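PDB 2PG0: acyl-CoA dehydrogenase, which probably catalyses the FAD-dependent alpha,beta-dehydrogenation of thioester-bound acyl chains, introducing a double bond. Local coordinates for residues N78-L81 with E82-G85; A255-T258 with A259-M263; R360-P363 with V364-I367. One frame throughout, in Å; residues are numbered along the deposited sequence.

How the contacts relate
All three contacts are local, each within one run of chain, and come in series: contact 1 ends helix 71-84 of the N-terminal domain, contact 2 lies within helix 237-273, and contact 3 starts on the last residues of helix 354-361 and runs into the loop after it, the last two belonging to the C-terminal domain. Centres of contacts 1 and 2 are about 9 Å apart, and Glu82 CG reaches Ala255 O at 3.3 Å. Contact 3, its centre about 12 Å from that of contact 2, touches it through Ala259 CB and Ile362 CD1 at 3.9 Å. Helix 237-273 links the N-terminal helical domain to a loop on the FAD, which contact 3 alone touches.

Contact 1: N78-L81 with E82-G85; sequences NEEL and EKVG
The carboxylate of Glu80 is met by Lys83 from one side: Lys83 CD lies obliquely above one face, 3.6 Å from both Glu80 OE1 and Glu80 OE2. At the edge, Lys83 NZ closes a salt bridge to Glu80 OE2 at 2.8 Å, meeting the oxygen on its syn side but 28° out of the carboxylate plane. This is a one-turn i to i+3 ion pair at the C-terminal end of helix 71-84. The bend at chi2 (-53°) turns the carboxylate of Glu80 back to the lysine, whose own chain runs extended from CG and crosses it at a slant. Arg18 NH1 also bridges to Glu80 OE2, and Arg22 NH1 takes Glu80 OE1; with three cations around it, the carboxylate is probably held ionised. Arg22 NH2 lies near Lys83 NZ, so both bases gather round the same acid.

The backbone records how the helix ends. Lys83 N donates to Glu79 O at 3.0 Å in ordinary alpha-helical fashion, whereas the next bond, Val84 N to Glu80 O, is weak at 3.4 Å. Gly85 is the first residue to depart from helical angles. Its N is nevertheless still held, Gly85 N reaching Leu81 O at 2.9 Å.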
ATOM      1  N   ASN A  78      -4.886   5.410 -30.830  1.00 13.57           N
ATOM      2  CA  ASN A  78      -5.433   4.818 -29.613  1.00 13.80           C
ATOM      3  C   ASN A  78      -5.410   5.760 -28.417  1.00 13.06           C
ATOM      4  O   ASN A  78      -6.350   5.762 -27.612  1.00 12.98           O
ATOM      5  CB  ASN A  78      -4.756   3.491 -29.313  1.00 14.80           C
ATOM      6  CG  ASN A  78      -4.955   2.487 -30.431  1.00 15.93           C
ATOM      7  OD1 ASN A  78      -5.913   2.590 -31.211  1.00 21.19           O
ATOM      8  ND2 ASN A  78      -4.056   1.534 -30.535  1.00 17.53           N
ATOM      9  N   GLU A  79      -4.365   6.581 -28.324  1.00 12.27           N
ATOM     10  CA  GLU A  79      -4.277   7.588 -27.255  1.00 12.43           C
ATOM     11  C   GLU A  79      -5.398   8.612 -27.404  1.00 12.50           C
ATOM     12  O   GLU A  79      -6.121   8.909 -26.445  1.00 11.92           O
ATOM     13  CB  GLU A  79      -2.930   8.298 -27.270  1.00 12.57           C
ATOM     14  CG  GLU A  79      -1.801   7.494 -26.662  1.00 14.35           C
ATOM     15  CD  GLU A  79      -0.476   8.232 -26.668  1.00 16.99           C
ATOM     16  OE1 GLU A  79      -0.393   9.371 -27.203  1.00 18.16           O
ATOM     17  OE2 GLU A  79       0.499   7.654 -26.144  1.00 17.61           O
ATOM     18  N   GLU A  80      -5.550   9.140 -28.618  1.00 12.39           N
ATOM     19  CA  GLU A  80      -6.574  10.153 -28.867  1.00 12.65           C
ATOM     20  C   GLU A  80      -8.001   9.629 -28.669  1.00 12.16           C
ATOM     21  O   GLU A  80      -8.869  10.347 -28.178  1.00 12.32           O
ATOM     22  CB  GLU A  80      -6.388  10.802 -30.248  1.00 12.57           C
ATOM     23  CG  GLU A  80      -5.123  11.679 -30.353  1.00 13.93           C
ATOM     24  CD  GLU A  80      -5.015  12.743 -29.262  1.00 14.69           C
ATOM     25  OE1 GLU A  80      -6.001  13.462 -29.023  1.00 16.60           O
ATOM     26  OE2 GLU A  80      -3.929  12.872 -28.657  1.00 15.39           O
ATOM     27  N   LEU A  81      -8.234   8.373 -29.029  1.00 12.36           N
ATOM     28  CA  LEU A  81      -9.544   7.759 -28.808  1.00 12.17           C
ATOM     29  C   LEU A  81      -9.836   7.568 -27.311  1.00 12.14           C
ATOM     30  O   LEU A  81     -10.969   7.769 -26.868  1.00 11.62           O
ATOM     31  CB  LEU A  81      -9.656   6.432 -29.559  1.00 12.72           C
ATOM     32  CG  LEU A  81      -9.850   6.522 -31.077  1.00 12.55           C
ATOM     33  CD1 LEU A  81      -9.741   5.144 -31.688  1.00 13.82           C
ATOM     34  CD2 LEU A  81     -11.189   7.173 -31.454  1.00 13.16           C
ATOM     35  N   GLU A  82      -8.824   7.176 -26.541  1.00 11.69           N
ATOM     36  CA  GLU A  82      -8.988   7.038 -25.090  1.00 12.08           C
ATOM     37  C   GLU A  82      -9.271   8.388 -24.438  1.00 11.91           C
ATOM     38  O   GLU A  82     -10.049   8.474 -23.486  1.00 11.02           O
ATOM     39  CB  GLU A  82      -7.778   6.354 -24.443  1.00 12.34           C
ATOM     40  CG  GLU A  82      -7.956   6.012 -22.942  1.00 14.02           C
ATOM     41  CD  GLU A  82      -9.072   4.988 -22.673  1.00 15.92           C
ATOM     42  OE1 GLU A  82      -9.335   4.113 -23.529  1.00 17.92           O
ATOM     43  OE2 GLU A  82      -9.681   5.046 -21.585  1.00 18.50           O
ATOM     44  N   LYS A  83      -8.660   9.445 -24.968  1.00 11.78           N
ATOM     45  CA  LYS A  83      -8.946  10.792 -24.490  1.00 12.01           C
ATOM     46  C   LYS A  83     -10.431  11.128 -24.604  1.00 11.78           C
ATOM     47  O   LYS A  83     -10.965  11.877 -23.786  1.00 11.51           O
ATOM     48  CB  LYS A  83      -8.075  11.823 -25.210  1.00 12.37           C
ATOM     49  CG  LYS A  83      -6.619  11.774 -24.746  1.00 13.35           C
ATOM     50  CD  LYS A  83      -5.743  12.747 -25.506  1.00 14.83           C
ATOM     51  CE  LYS A  83      -4.272  12.458 -25.263  1.00 17.09           C
ATOM     52  NZ  LYS A  83      -3.412  13.469 -25.965  1.00 17.13           N
ATOM     53  N   VAL A  84     -11.093  10.563 -25.615  1.00 11.35           N
ATOM     54  CA  VAL A  84     -12.551  10.643 -25.707  1.00 11.48           C
ATOM     55  C   VAL A  84     -13.171   9.706 -24.657  1.00 11.39           C
ATOM     56  O   VAL A  84     -13.865  10.159 -23.747  1.00 11.78           O
ATOM     57  CB  VAL A  84     -13.084  10.314 -27.125  1.00 11.61           C
ATOM     58  CG1 VAL A  84     -14.612  10.495 -27.191  1.00 11.38           C
ATOM     59  CG2 VAL A  84     -12.383  11.185 -28.194  1.00 10.95           C
ATOM     60  N   GLY A  85     -12.904   8.409 -24.783  1.00 11.81           N
ATOM     61  CA  GLY A  85     -13.381   7.443 -23.778  1.00 11.60           C
ATOM     62  C   GLY A  85     -13.058   5.999 -24.098  1.00 11.30           C
ATOM     63  O   GLY A  85     -12.824   5.642 -25.255  1.00 11.43           O
TER

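Contact 2: A255-T258 with A259-M263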
ATOM      1  N   ALA A 255      -3.568   2.495 -23.499  1.00 12.23           N
ATOM      2  CA  ALA A 255      -4.885   3.053 -23.156  1.00 12.08           C
ATOM      3  C   ALA A 255      -5.026   3.349 -21.664  1.00 12.32           C
ATOM      4  O   ALA A 255      -5.607   4.363 -21.267  1.00 11.83           O
ATOM      5  CB  ALA A 255      -6.011   2.118 -23.627  1.00 12.34           C
ATOM      6  N   ALA A 256      -4.497   2.461 -20.827  1.00 11.85           N
ATOM      7  CA  ALA A 256      -4.544   2.695 -19.390  1.00 11.61           C
ATOM      8  C   ALA A 256      -3.666   3.890 -18.971  1.00 11.45           C
ATOM      9  O   ALA A 256      -4.051   4.672 -18.090  1.00 11.33           O
ATOM     10  CB  ALA A 256      -4.161   1.431 -18.628  1.00 12.05           C
ATOM     11  N   GLN A 257      -2.503   4.033 -19.606  1.00 11.12           N
ATOM     12  CA  GLN A 257      -1.595   5.146 -19.332  1.00 11.23           C
ATOM     13  C   GLN A 257      -2.298   6.466 -19.662  1.00 11.22           C
ATOM     14  O   GLN A 257      -2.293   7.404 -18.861  1.00 11.08           O
ATOM     15  CB  GLN A 257      -0.292   5.004 -20.134  1.00 11.46           C
ATOM     16  CG  GLN A 257       0.719   6.142 -19.931  1.00 12.60           C
ATOM     17  CD  GLN A 257       1.223   6.252 -18.506  1.00 13.74           C
ATOM     18  OE1 GLN A 257       1.420   5.244 -17.815  1.00 14.00           O
ATOM     19  NE2 GLN A 257       1.424   7.486 -18.052  1.00 14.71           N
ATOM     20  N   THR A 258      -2.909   6.514 -20.842  1.00 11.23           N
ATOM     21  CA  THR A 258      -3.683   7.687 -21.266  1.00 11.26           C
ATOM     22  C   THR A 258      -4.856   7.999 -20.326  1.00 11.41           C
ATOM     23  O   THR A 258      -5.106   9.166 -20.001  1.00 11.01           O
ATOM     24  CB  THR A 258      -4.199   7.517 -22.703  1.00 11.88           C
ATOM     25  OG1 THR A 258      -3.096   7.228 -23.561  1.00 13.33           O
ATOM     26  CG2 THR A 258      -4.866   8.799 -23.182  1.00 11.72           C
ATOM     27  N   ALA A 259      -5.569   6.962 -19.893  1.00 11.06           N
ATOM     28  CA  ALA A 259      -6.699   7.124 -18.970  1.00 11.48           C
ATOM     29  C   ALA A 259      -6.244   7.765 -17.660  1.00 11.27           C
ATOM     30  O   ALA A 259      -6.894   8.683 -17.158  1.00 11.30           O
ATOM     31  CB  ALA A 259      -7.385   5.783 -18.710  1.00 11.19           C
ATOM     32  N   ALA A 260      -5.115   7.294 -17.125  1.00 11.50           N
ATOM     33  CA  ALA A 260      -4.517   7.862 -15.909  1.00 11.22           C
ATOM     34  C   ALA A 260      -4.178   9.350 -16.097  1.00 11.43           C
ATOM     35  O   ALA A 260      -4.488  10.183 -15.235  1.00 10.74           O
ATOM     36  CB  ALA A 260      -3.269   7.080 -15.518  1.00 11.68           C
ATOM     37  N   GLU A 261      -3.539   9.665 -17.221  1.00 11.16           N
ATOM     38  CA  GLU A 261      -3.176  11.051 -17.577  1.00 11.74           C
ATOM     39  C   GLU A 261      -4.407  11.956 -17.659  1.00 11.53           C
ATOM     40  O   GLU A 261      -4.393  13.087 -17.147  1.00 11.83           O
ATOM     41  CB  GLU A 261      -2.364  11.076 -18.883  1.00 11.51           C
ATOM     42  CG  GLU A 261      -0.920  10.592 -18.706  1.00 12.70           C
ATOM     43  CD  GLU A 261      -0.230  10.150 -20.000  1.00 13.22           C
ATOM     44  OE1 GLU A 261      -0.866  10.133 -21.075  1.00 18.35           O
ATOM     45  OE2 GLU A 261       0.966   9.803 -19.938  1.00 14.51           O
ATOM     46  N   VAL A 262      -5.464  11.453 -18.290  1.00 11.22           N
ATOM     47  CA  VAL A 262      -6.752  12.164 -18.379  1.00 11.58           C
ATOM     48  C   VAL A 262      -7.354  12.400 -16.999  1.00 11.44           C
ATOM     49  O   VAL A 262      -7.777  13.514 -16.676  1.00 11.39           O
ATOM     50  CB  VAL A 262      -7.777  11.413 -19.288  1.00 11.75           C
ATOM     51  CG1 VAL A 262      -9.183  12.028 -19.177  1.00 12.42           C
ATOM     52  CG2 VAL A 262      -7.306  11.415 -20.746  1.00 12.37           C
ATOM     53  N   MET A 263      -7.402  11.344 -16.187  1.00 11.10           N
ATOM     54  CA  MET A 263      -7.991  11.440 -14.853  1.00 10.32           C
ATOM     55  C   MET A 263      -7.213  12.393 -13.937  1.00 11.22           C
ATOM     56  O   MET A 263      -7.814  13.128 -13.137  1.00 11.96           O
ATOM     57  CB  MET A 263      -8.149  10.042 -14.229  1.00 10.11           C
ATOM     58  CG  MET A 263      -9.338   9.270 -14.811  1.00 10.13           C
ATOM     59  SD  MET A 263      -9.677   7.647 -14.039  1.00  6.80           S
ATOM     60  CE  MET A 263      -8.263   6.719 -14.633  1.00 11.41           C
TER
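Glu261 lies back over the preceding turn of its helix and can be followed against Gln257 and Thr258 from root to tip. Its CB sits 3.5 Å from Thr258 O. The next atom, CG, is set beside the backbone N of Glu261 and anti to its carbonyl carbon, a choice that sends the chain back along the helix and leaves CG 3.5 Å from Gln257 O. CD stays close to the same carbonyl, and OE1 comes to 3.7 Å from Thr258 CA. At the tip, OE2 accepts a hydrogen bond from Gln257 NE2 at 3.0 Å.

That bond is nearly straight at 176°. The oxygen lies in the amide plane of Gln257, yet the amide nitrogen approaches from above the carboxylate, 52° out of its plane, consistent with the two flat groups being turned steeply against each other. With CG anti to the backbone N (chi1 179°) and a bend at chi2, Gln257 brings its NE2 up to the acid. Both partners have a second hold: Glu261 OE2 forms a salt bridge with Arg302 NE, and Gln257 NE2 also bonds Ile298 O. The pair thus ties helix 237-273 to helix 285-313, and the charge of Glu261 is probably stabilised by the arginine.

Further round the helix, Val262 CG2 rests 3.2 Å from Thr258 O, the carbonyl that also accepts from Val262 N at 2.9 Å. Thr258 OG1 turns back to Ile254 O within the same helix.

An i to i+4 side-chain bond on top of regular alpha-helical backbone bonding, anchored to an adjacent helix, fits the antiparallel helical bundle that forms the C-terminal domain of the acyl-CoA dehydrogenase fold.

Contact 3: R360-P363 with V364-I367; sequences RDIP and VSAI. With FAD (flavin-adenine dinucleotide), chain C.
Ile362 O is gripped by two donors of one residue: Ser365 OG at 2.8 Å, and Ser365 N at 3.0 Å. The hydroxyl arrives nearly along the C=O axis (162°), while the amide comes from above the carbonyl plane, 40° out of it. Chi1 of Ser365 is 70°, which places OG between its own backbone N and carbonyl carbon and lets side chain and backbone reach the same acceptor.

The backbone bond is the first of three i to i+3 bonds; Ala366 N to Pro363 O at 3.2 Å and Ile367 N to Val364 O follow. This succession defines a tight 3-10 turn after helix 354-361. Val364 CG1 packs 3.4 Å from Asp361 O, and Asp361 OD1 itself bonds Leu210 N.

Val364 and Ile367 of the turn meet the cofactor. Val364 CG2, anti to its backbone N, lies obliquely beside the methyl-bearing end of the isoalloxazine, 3.7 Å from FAD C7M; its approach to FAD C8M is closer still, too short for its exact value to be trusted. Ile367 O is 3.5 Å from FAD C4', and Ile367 CG2 touches the ribityl chain near FAD O3'. The second subunit backs this region: Ala366 O accepts from Gln342 NE2 of that subunit, whose Gln342 O is hydrogen-bonded to the FAD.

Chemically, the turn meets the flavin by van der Waals packing on its dimethylbenzene end and ribityl chain, which is consistent with the turn shaping part of the cofactor's seat while hydrogen bonds come from other residues, such as Ser136 and Thr130.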
ATOM      1  N   ARG A 360     -15.599   4.187 -13.528  1.00 10.69           N
ATOM      2  CA  ARG A 360     -16.285   2.929 -13.869  1.00 11.11           C
ATOM      3  C   ARG A 360     -15.599   2.177 -15.008  1.00 10.86           C
ATOM      4  O   ARG A 360     -15.670   0.953 -15.072  1.00 11.01           O
ATOM      5  CB  ARG A 360     -17.753   3.184 -14.233  1.00 11.02           C
ATOM      6  CG  ARG A 360     -18.657   3.529 -13.039  1.00 11.29           C
ATOM      7  CD  ARG A 360     -20.129   3.572 -13.427  1.00 12.14           C
ATOM      8  NE  ARG A 360     -20.427   4.725 -14.279  1.00 13.15           N
ATOM      9  CZ  ARG A 360     -20.481   4.691 -15.607  1.00 13.24           C
ATOM     10  NH1 ARG A 360     -20.264   3.553 -16.259  1.00 12.15           N
ATOM     11  NH2 ARG A 360     -20.750   5.805 -16.282  1.00 12.61           N
ATOM     12  N   ASP A 361     -14.934   2.917 -15.894  1.00 10.54           N
ATOM     13  CA  ASP A 361     -14.326   2.341 -17.101  1.00 10.80           C
ATOM     14  C   ASP A 361     -12.990   1.637 -16.834  1.00 10.94           C
ATOM     15  O   ASP A 361     -12.664   0.633 -17.472  1.00 10.75           O
ATOM     16  CB  ASP A 361     -14.144   3.419 -18.185  1.00 11.13           C
ATOM     17  CG  ASP A 361     -15.462   3.795 -18.879  1.00 12.15           C
ATOM     18  OD1 ASP A 361     -16.508   3.205 -18.539  1.00 12.64           O
ATOM     19  OD2 ASP A 361     -15.446   4.684 -19.777  1.00 13.29           O
ATOM     20  N   ILE A 362     -12.231   2.152 -15.874  1.00 10.99           N
ATOM     21  CA  ILE A 362     -10.851   1.698 -15.695  1.00 11.58           C
ATOM     22  C   ILE A 362     -10.624   0.264 -15.167  1.00 11.77           C
ATOM     23  O   ILE A 362      -9.694  -0.392 -15.629  1.00 12.45           O
ATOM     24  CB  ILE A 362      -9.982   2.738 -14.907  1.00 11.56           C
ATOM     25  CG1 ILE A 362      -8.478   2.441 -15.073  1.00 11.20           C
ATOM     26  CG2 ILE A 362     -10.417   2.853 -13.433  1.00 11.64           C
ATOM     27  CD1 ILE A 362      -7.990   2.585 -16.522  1.00 11.78           C
ATOM     28  N   PRO A 363     -11.448  -0.222 -14.212  1.00 12.50           N
ATOM     29  CA  PRO A 363     -10.971  -1.423 -13.498  1.00 12.85           C
ATOM     30  C   PRO A 363     -10.902  -2.699 -14.340  1.00 13.27           C
ATOM     31  O   PRO A 363     -10.130  -3.623 -14.015  1.00 13.31           O
ATOM     32  CB  PRO A 363     -11.951  -1.558 -12.329  1.00 12.98           C
ATOM     33  CG  PRO A 363     -13.180  -0.870 -12.765  1.00 12.70           C
ATOM     34  CD  PRO A 363     -12.768   0.221 -13.720  1.00 12.12           C
ATOM     35  N   VAL A 364     -11.648  -2.720 -15.440  1.00 13.09           N
ATOM     36  CA  VAL A 364     -11.652  -3.871 -16.342  1.00 13.45           C
ATOM     37  C   VAL A 364     -10.317  -4.032 -17.087  1.00 13.53           C
ATOM     38  O   VAL A 364      -9.991  -5.129 -17.555  1.00 14.02           O
ATOM     39  CB  VAL A 364     -12.876  -3.846 -17.306  1.00 13.56           C
ATOM     40  CG1 VAL A 364     -12.786  -2.692 -18.304  1.00 13.50           C
ATOM     41  CG2 VAL A 364     -13.004  -5.176 -18.035  1.00 13.78           C
ATOM     42  N   SER A 365      -9.531  -2.956 -17.167  1.00 13.47           N
ATOM     43  CA  SER A 365      -8.230  -3.031 -17.827  1.00 13.34           C
ATOM     44  C   SER A 365      -7.280  -4.014 -17.127  1.00 13.05           C
ATOM     45  O   SER A 365      -6.370  -4.522 -17.747  1.00 12.72           O
ATOM     46  CB  SER A 365      -7.598  -1.642 -17.984  1.00 13.62           C
ATOM     47  OG  SER A 365      -7.177  -1.106 -16.745  1.00 13.93           O
ATOM     48  N   ALA A 366      -7.533  -4.289 -15.847  1.00 13.17           N
ATOM     49  CA  ALA A 366      -6.746  -5.243 -15.052  1.00 13.60           C
ATOM     50  C   ALA A 366      -7.158  -6.694 -15.329  1.00 14.13           C
ATOM     51  O   ALA A 366      -6.499  -7.644 -14.887  1.00 13.96           O
ATOM     52  CB  ALA A 366      -6.897  -4.917 -13.564  1.00 13.66           C
ATOM     53  N   ILE A 367      -8.242  -6.852 -16.080  1.00 14.59           N
ATOM     54  CA  ILE A 367      -8.845  -8.158 -16.331  1.00 15.68           C
ATOM     55  C   ILE A 367      -8.628  -8.616 -17.770  1.00 16.26           C
ATOM     56  O   ILE A 367      -8.142  -9.728 -17.996  1.00 16.65           O
ATOM     57  CB  ILE A 367     -10.350  -8.165 -15.946  1.00 15.51           C
ATOM     58  CG1 ILE A 367     -10.505  -7.958 -14.433  1.00 15.70           C
ATOM     59  CG2 ILE A 367     -11.031  -9.480 -16.357  1.00 15.92           C
ATOM     60  CD1 ILE A 367     -11.924  -7.593 -13.987  1.00 16.00           C
TER
HETATM   61  PA  FAD C 401     -10.961 -16.470 -14.879  1.00 16.28           P
HETATM   62  O1A FAD C 401     -12.056 -17.428 -14.514  1.00 16.08           O
HETATM   63  O2A FAD C 401      -9.961 -17.039 -15.853  1.00 15.14           O
HETATM   64  O5B FAD C 401     -10.216 -15.974 -13.532  1.00 15.35           O
HETATM   65  C5B FAD C 401     -10.964 -15.438 -12.452  1.00 17.28           C
HETATM   66  C4B FAD C 401      -9.980 -14.887 -11.419  1.00 17.60           C
HETATM   67  O4B FAD C 401      -9.135 -15.941 -10.984  1.00 18.70           O
HETATM   68  C3B FAD C 401      -9.078 -13.820 -12.036  1.00 17.89           C
HETATM   69  O3B FAD C 401      -8.801 -12.799 -11.101  1.00 19.40           O
HETATM   70  C2B FAD C 401      -7.794 -14.563 -12.320  1.00 18.21           C
HETATM   71  O2B FAD C 401      -6.658 -13.721 -12.374  1.00 18.29           O
HETATM   72  C1B FAD C 401      -7.779 -15.560 -11.160  1.00 18.42           C
HETATM   73  N9A FAD C 401      -6.894 -16.696 -11.473  1.00 19.15           N
HETATM   74  C8A FAD C 401      -7.083 -17.668 -12.426  1.00 19.14           C
HETATM   75  N7A FAD C 401      -6.022 -18.503 -12.397  1.00 18.84           N
HETATM   76  C5A FAD C 401      -5.162 -18.078 -11.444  1.00 19.24           C
HETATM   77  C6A FAD C 401      -3.935 -18.561 -11.003  1.00 19.20           C
HETATM   78  N6A FAD C 401      -3.349 -19.578 -11.642  1.00 20.03           N
HETATM   79  N1A FAD C 401      -3.271 -17.895  -9.993  1.00 19.34           N
HETATM   80  C2A FAD C 401      -3.813 -16.763  -9.412  1.00 19.38           C
HETATM   81  N3A FAD C 401      -5.041 -16.292  -9.844  1.00 18.46           N
HETATM   82  C4A FAD C 401      -5.698 -16.939 -10.851  1.00 19.67           C
HETATM   83  N1  FAD C 401     -12.108 -12.142 -24.518  1.00 18.09           N
HETATM   84  C2  FAD C 401     -11.880 -12.378 -25.862  1.00 18.90           C
HETATM   85  O2  FAD C 401     -11.455 -13.478 -26.224  1.00 18.51           O
HETATM   86  N3  FAD C 401     -12.143 -11.387 -26.798  1.00 18.29           N
HETATM   87  C4  FAD C 401     -12.635 -10.163 -26.390  1.00 18.71           C
HETATM   88  O4  FAD C 401     -12.877  -9.293 -27.230  1.00 18.17           O
HETATM   89  C4X FAD C 401     -12.852  -9.919 -25.030  1.00 18.78           C
HETATM   90  N5  FAD C 401     -13.342  -8.694 -24.606  1.00 19.05           N
HETATM   91  C5X FAD C 401     -13.589  -8.456 -23.267  1.00 18.40           C
HETATM   92  C6  FAD C 401     -14.103  -7.224 -22.881  1.00 18.25           C
HETATM   93  C7  FAD C 401     -14.349  -6.969 -21.534  1.00 18.35           C
HETATM   94  C7M FAD C 401     -14.893  -5.617 -21.166  1.00 18.85           C
HETATM   95  C8  FAD C 401     -14.081  -7.963 -20.573  1.00 18.63           C
HETATM   96  C8M FAD C 401     -14.323  -7.760 -19.103  1.00 18.79           C
HETATM   97  C9  FAD C 401     -13.576  -9.195 -20.966  1.00 18.35           C
HETATM   98  C9A FAD C 401     -13.319  -9.452 -22.317  1.00 18.58           C
HETATM   99  N10 FAD C 401     -12.800 -10.681 -22.732  1.00 18.76           N
HETATM  100  C10 FAD C 401     -12.588 -10.919 -24.087  1.00 18.31           C
HETATM  101  C1' FAD C 401     -12.415 -11.757 -21.739  1.00 17.78           C
HETATM  102  C2' FAD C 401     -11.216 -11.453 -20.825  1.00 18.76           C
HETATM  103  O2' FAD C 401      -9.968 -11.569 -21.476  1.00 19.27           O
HETATM  104  C3' FAD C 401     -11.284 -12.438 -19.662  1.00 17.65           C
HETATM  105  O3' FAD C 401     -12.302 -11.974 -18.801  1.00 16.65           O
HETATM  106  C4' FAD C 401      -9.969 -12.607 -18.885  1.00 18.20           C
HETATM  107  O4' FAD C 401      -8.974 -13.250 -19.659  1.00 19.08           O
HETATM  108  C5' FAD C 401     -10.167 -13.397 -17.590  1.00 18.24           C
HETATM  109  O5' FAD C 401     -10.850 -14.613 -17.836  1.00 18.52           O
HETATM  110  P   FAD C 401     -12.149 -14.966 -16.958  1.00 18.68           P
HETATM  111  O1P FAD C 401     -13.127 -13.819 -16.985  1.00 18.78           O
HETATM  112  O2P FAD C 401     -12.764 -16.245 -17.455  1.00 18.36           O
HETATM  113  O3P FAD C 401     -11.614 -15.107 -15.439  1.00 17.05           O